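Local coordinates for protein SusD homolog (Bacteroides thetaiotaomicron, PDB 4MRU) that probably binds mucin O-glycans at the cell surface as a SusD-like outer-membrane lipoprotein of a gut bacterium, at residues S303-D306 against M307-Y311; Y381-P384 against L385-S389. All blocks are in the same frame, centred on the assembly; numbering follows the deposited sequence. Where two conformers were deposited one is given.

Contact 1: residues S303-D306 against M307-Y311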
loop_
_atom_site.group_PDB
_atom_site.type_symbol
_atom_site.label_atom_id
_atom_site.label_comp_id
_atom_site.label_asym_id
_atom_site.label_seq_id
_atom_site.Cartn_x
_atom_site.Cartn_y
_atom_site.Cartn_z
ATOM N N SER A 303 7.186 28.952 6.382
ATOM C CA SER A 303 8.407 28.329 6.901
ATOM C C SER A 303 8.193 26.853 7.142
ATOM O O SER A 303 7.062 26.389 7.239
ATOM C CB SER A 303 8.856 29.006 8.205
ATOM O OG SER A 303 8.011 28.677 9.328
ATOM N N ASP A 304 9.280 26.097 7.184
ATOM C CA ASP A 304 9.200 24.691 7.605
ATOM C C ASP A 304 8.552 24.552 9.005
ATOM O O ASP A 304 7.724 23.647 9.229
ATOM C CB ASP A 304 10.582 24.045 7.606
ATOM C CG ASP A 304 11.198 23.955 6.225
ATOM O OD1 ASP A 304 10.608 24.438 5.255
ATOM O OD2 ASP A 304 12.320 23.411 6.106
ATOM N N ASP A 305 8.867 25.458 9.923
ATOM C CA ASP A 305 8.305 25.378 11.268
ATOM C C ASP A 305 6.789 25.536 11.233
ATOM O O ASP A 305 6.087 24.846 11.957
ATOM C CB ASP A 305 8.903 26.432 12.195
ATOM C CG ASP A 305 8.604 26.144 13.661
ATOM O OD1 ASP A 305 9.069 25.096 14.177
ATOM O OD2 ASP A 305 7.885 26.955 14.293
ATOM N N ASP A 306 6.301 26.433 10.367
ATOM C CA ASP A 306 4.848 26.593 10.141
ATOM C C ASP A 306 4.172 25.275 9.687
ATOM O O ASP A 306 3.067 24.922 10.120
ATOM C CB ASP A 306 4.575 27.669 9.070
ATOM C CG ASP A 306 4.891 29.088 9.500
ATOM O OD1 ASP A 306 4.793 29.376 10.689
ATOM O OD2 ASP A 306 5.227 29.956 8.622
HETATM N N MSE A 307 4.815 24.563 8.763
HETATM C CA MSE A 307 4.289 23.299 8.214
HETATM C C MSE A 307 4.351 22.213 9.248
HETATM O O MSE A 307 3.471 21.380 9.322
HETATM C CB MSE A 307 5.084 22.798 6.997
HETATM C CG MSE A 307 5.215 23.763 5.826
HETATM SE SE MSE A 307 3.440 24.215 5.052
HETATM C CE MSE A 307 3.289 25.859 5.985
ATOM N N ILE A 308 5.393 22.220 10.063
ATOM C CA ILE A 308 5.581 21.195 11.086
ATOM C C ILE A 308 4.590 21.377 12.233
ATOM O O ILE A 308 4.008 20.430 12.695
ATOM C CB ILE A 308 7.020 21.237 11.627
ATOM C CG1 ILE A 308 7.985 20.663 10.585
ATOM C CG2 ILE A 308 7.151 20.505 12.972
ATOM C CD1 ILE A 308 9.426 21.075 10.823
ATOM N N THR A 309 4.340 22.620 12.631
ATOM C CA THR A 309 3.507 22.879 13.827
ATOM C C THR A 309 2.019 23.111 13.532
ATOM O O THR A 309 1.213 23.004 14.434
ATOM C CB THR A 309 4.039 24.075 14.636
ATOM O OG1 THR A 309 4.058 25.244 13.812
ATOM C CG2 THR A 309 5.475 23.796 15.202
ATOM N N SER A 310 1.650 23.403 12.295
ATOM C CA SER A 310 0.257 23.766 11.998
ATOM C C SER A 310 -0.617 22.597 11.565
ATOM O O SER A 310 -1.829 22.755 11.384
ATOM C CB SER A 310 0.233 24.808 10.894
ATOM O OG SER A 310 0.940 25.946 11.335
ATOM N N TYR A 311 0.015 21.450 11.317
ATOM C CA TYR A 311 -0.675 20.267 10.824
ATOM C C TYR A 311 -0.394 19.063 11.722
ATOM O O TYR A 311 0.662 18.945 12.299
ATOM C CB TYR A 311 -0.258 19.957 9.378
ATOM C CG TYR A 311 -0.510 21.146 8.505
ATOM C CD1 TYR A 311 -1.796 21.463 8.097
ATOM C CD2 TYR A 311 0.536 21.942 8.074
ATOM C CE1 TYR A 311 -2.041 22.578 7.314
ATOM C CE2 TYR A 311 0.306 23.059 7.299
ATOM C CZ TYR A 311 -0.991 23.384 6.926
ATOM O OH TYR A 311 -1.228 24.495 6.151
#

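Contact 2: residues Y381-P384 against L385-S389. With EDO (1,2-ethanediol), chain I; EDO (1,2-ethanediol), chain K.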
loop_
_atom_site.group_PDB
_atom_site.type_symbol
_atom_site.label_atom_id
_atom_site.label_comp_id
_atom_site.label_asym_id
_atom_site.label_seq_id
_atom_site.Cartn_x
_atom_site.Cartn_y
_atom_site.Cartn_z
ATOM N N TYR A 381 -12.141 21.147 2.633
ATOM C CA TYR A 381 -10.811 21.371 3.211
ATOM C C TYR A 381 -10.581 22.815 3.620
ATOM O O TYR A 381 -10.517 23.707 2.772
ATOM C CB TYR A 381 -9.709 20.960 2.248
ATOM C CG TYR A 381 -8.345 21.271 2.836
ATOM C CD1 TYR A 381 -7.965 20.786 4.066
ATOM C CD2 TYR A 381 -7.431 22.021 2.135
ATOM C CE1 TYR A 381 -6.727 21.087 4.616
ATOM C CE2 TYR A 381 -6.209 22.351 2.675
ATOM C CZ TYR A 381 -5.844 21.880 3.907
ATOM O OH TYR A 381 -4.585 22.193 4.383
ATOM N N THR A 382 -10.464 23.079 4.921
ATOM C CA THR A 382 -10.057 24.431 5.370
ATOM C C THR A 382 -8.616 24.384 5.802
ATOM O O THR A 382 -8.283 23.740 6.797
ATOM C CB THR A 382 -10.952 24.950 6.507
ATOM O OG1 THR A 382 -12.320 24.944 6.062
ATOM C CG2 THR A 382 -10.564 26.363 6.913
ATOM N N ASP A 383 -7.742 25.055 5.046
ATOM C CA ASP A 383 -6.331 25.168 5.398
ATOM C C ASP A 383 -6.211 26.130 6.571
ATOM O O ASP A 383 -6.537 27.300 6.433
ATOM C CB ASP A 383 -5.566 25.658 4.194
ATOM C CG ASP A 383 -4.057 25.779 4.429
ATOM O OD1 ASP A 383 -3.579 25.500 5.559
ATOM O OD2 ASP A 383 -3.362 26.200 3.458
ATOM N N PRO A 384 -5.747 25.663 7.739
ATOM C CA PRO A 384 -5.610 26.598 8.856
ATOM C C PRO A 384 -4.649 27.755 8.555
ATOM O O PRO A 384 -4.767 28.798 9.181
ATOM C CB PRO A 384 -5.037 25.712 9.990
ATOM C CG PRO A 384 -4.305 24.594 9.241
ATOM C CD PRO A 384 -5.235 24.317 8.093
ATOM N N LEU A 385 -3.744 27.614 7.581
ATOM C CA LEU A 385 -2.890 28.753 7.166
ATOM C C LEU A 385 -3.483 29.582 6.032
ATOM O O LEU A 385 -2.895 30.569 5.602
ATOM C CB LEU A 385 -1.471 28.259 6.808
ATOM C CG LEU A 385 -0.753 27.597 7.988
ATOM C CD1 LEU A 385 0.639 27.160 7.576
ATOM C CD2 LEU A 385 -0.657 28.518 9.197
ATOM N N GLY A 386 -4.641 29.178 5.541
ATOM C CA GLY A 386 -5.405 29.989 4.604
ATOM C C GLY A 386 -4.977 29.946 3.131
ATOM O O GLY A 386 -5.536 30.680 2.315
ATOM N N SER A 387 -4.025 29.089 2.779
ATOM C CA SER A 387 -3.457 29.105 1.428
ATOM C C SER A 387 -4.107 28.153 0.425
ATOM O O SER A 387 -4.159 28.483 -0.748
ATOM C CB SER A 387 -1.971 28.714 1.453
ATOM O OG SER A 387 -1.214 29.600 2.218
ATOM N N TYR A 388 -4.491 26.953 0.850
ATOM C CA TYR A 388 -4.903 25.915 -0.122
ATOM C C TYR A 388 -6.295 25.301 0.171
ATOM O O TYR A 388 -6.566 24.132 -0.173
ATOM C CB TYR A 388 -3.844 24.832 -0.209
ATOM C CG TYR A 388 -2.485 25.365 -0.555
ATOM C CD1 TYR A 388 -2.223 25.877 -1.820
ATOM C CD2 TYR A 388 -1.477 25.410 0.381
ATOM C CE1 TYR A 388 -0.979 26.416 -2.136
ATOM C CE2 TYR A 388 -0.235 25.942 0.084
ATOM C CZ TYR A 388 0.018 26.430 -1.191
ATOM O OH TYR A 388 1.251 26.942 -1.506
ATOM N N SER A 389 -7.164 26.101 0.778
ATOM C CA SER A 389 -8.521 25.650 1.084
ATOM C C SER A 389 -9.236 25.265 -0.163
ATOM O O SER A 389 -9.029 25.865 -1.214
ATOM C CB SER A 389 -9.310 26.732 1.796
ATOM O OG SER A 389 -8.711 26.964 3.064
HETATM C C1 EDO I . -11.718 18.972 7.453
HETATM O O1 EDO I . -11.972 19.417 8.799
HETATM C C2 EDO I . -10.499 19.672 6.854
HETATM O O2 EDO I . -10.593 21.129 6.804
HETATM C C1 EDO K . -5.389 26.206 -5.526
HETATM O O1 EDO K . -6.307 25.628 -6.509
HETATM C C2 EDO K . -5.899 26.315 -4.068
HETATM O O2 EDO K . -7.016 25.440 -3.729
#

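Contact 1: residues S303-D306 against M307-Y311
Ser310 and Asp306 meet in the closely bonded last turn around helix 304-309. Ser310 OG donates to Asp306 O over 2.7 Å, in the carbonyl plane and on a lone pair. It gets there by lying beside its own backbone N (chi1 -60°), and Ser310 N adds a weak bond to the same oxygen. With an alanine here the hydroxyl bond is gone, and Asp306 O would probably be left, from this residue, with the weak backbone bond, so that the turn is held less firmly. One residue earlier, Asp305 O is gripped twice by Thr309, through N at 2.9 Å and OG1 at 2.8 Å, the two donors coming from opposite faces of the carbonyl plane. On the buried side the bent selenomethionine Met307 carries CE back to 3.8 Å from Asp306 CB, while Phe302 packs against it. Tyr311 lays one ring face over Ser310 CB and presents its edge to Met307 CA; its hydroxyl is bound to Asp383. The exposed side is looser: the carboxylate of Asp305 was modelled in two conformers, so its approach to the methyl of Thr309 is doubtful. Asp304 points off the helix to Arg62, in a salt bridge, and to Thr63. At the start, Asp306 N donates to Ser303 OG over 3.0 Å and Ser303 N returns a bond to Asp306 OD2, 3.1 Å, entering from above the carboxylate plane. This reciprocal pair is a capping box, with Ser303 as the N-cap of the helix.

Contact 2: residues Y381-P384 against L385-S389
Asp383 opens a type I beta turn that runs to Gly386, and its carboxylate, bonded to Leu385 N as in an Asx turn, reaches past the turn to Ser387 and Tyr388. The turn closes through Gly386 N to Asp383 O, 2.8 Å, with the donor well above the carbonyl plane. With CG anti to the backbone N (chi1 -178°), the acid reaches across the loop with both oxygens. OD1 takes Leu385 N from above the carboxylate plane at 2.9 Å, and has a second partner in Tyr311. OD2 is held twice: Tyr388 N lies on its anti lone pair at 2.9 Å, whereas Ser387 N comes from above the plane. Three backbone N-H groups thus fix the carboxylate's rotation. The positive phi of Gly386, 81°, is one that glycine takes easily. Tyr381 is turned differently: Asp383 N sits over the centre of one ring face, and Tyr388 O lies in plane at the ring edge, 3.2 Å from Tyr381 CD2. The phenol's own hydroxyl bonds to Gly293 O. Tyr388 sends its ring away from this core, one face over Ser387 CB. Across the base of the loop, Ser389 OG accepts from Asp383 N at 2.9 Å, with an N-H...O angle of 157°.

How the contacts relate
Contact 1 comes first along the chain, on helix 304-309, and contact 2 follows in the long loop between helices 368-371 and 408-423. Their centres are about 13 Å apart, each about 27 Å from the chain's centre and on the same side of it. They touch directly: Tyr311 OH lies 2.6 Å from Asp383 OD1, a probable hydrogen bond, while Tyr311 CE1 packs on Pro384 CG at 3.6 Å. Met307 CE also meets Leu385 CD1. The later loop is thereby fastened to helix 304-309, through Met307, and to Tyr311 that follows it, at the periphery of this largely helical, SusD-like fold, away from the magnesium site at Asn373.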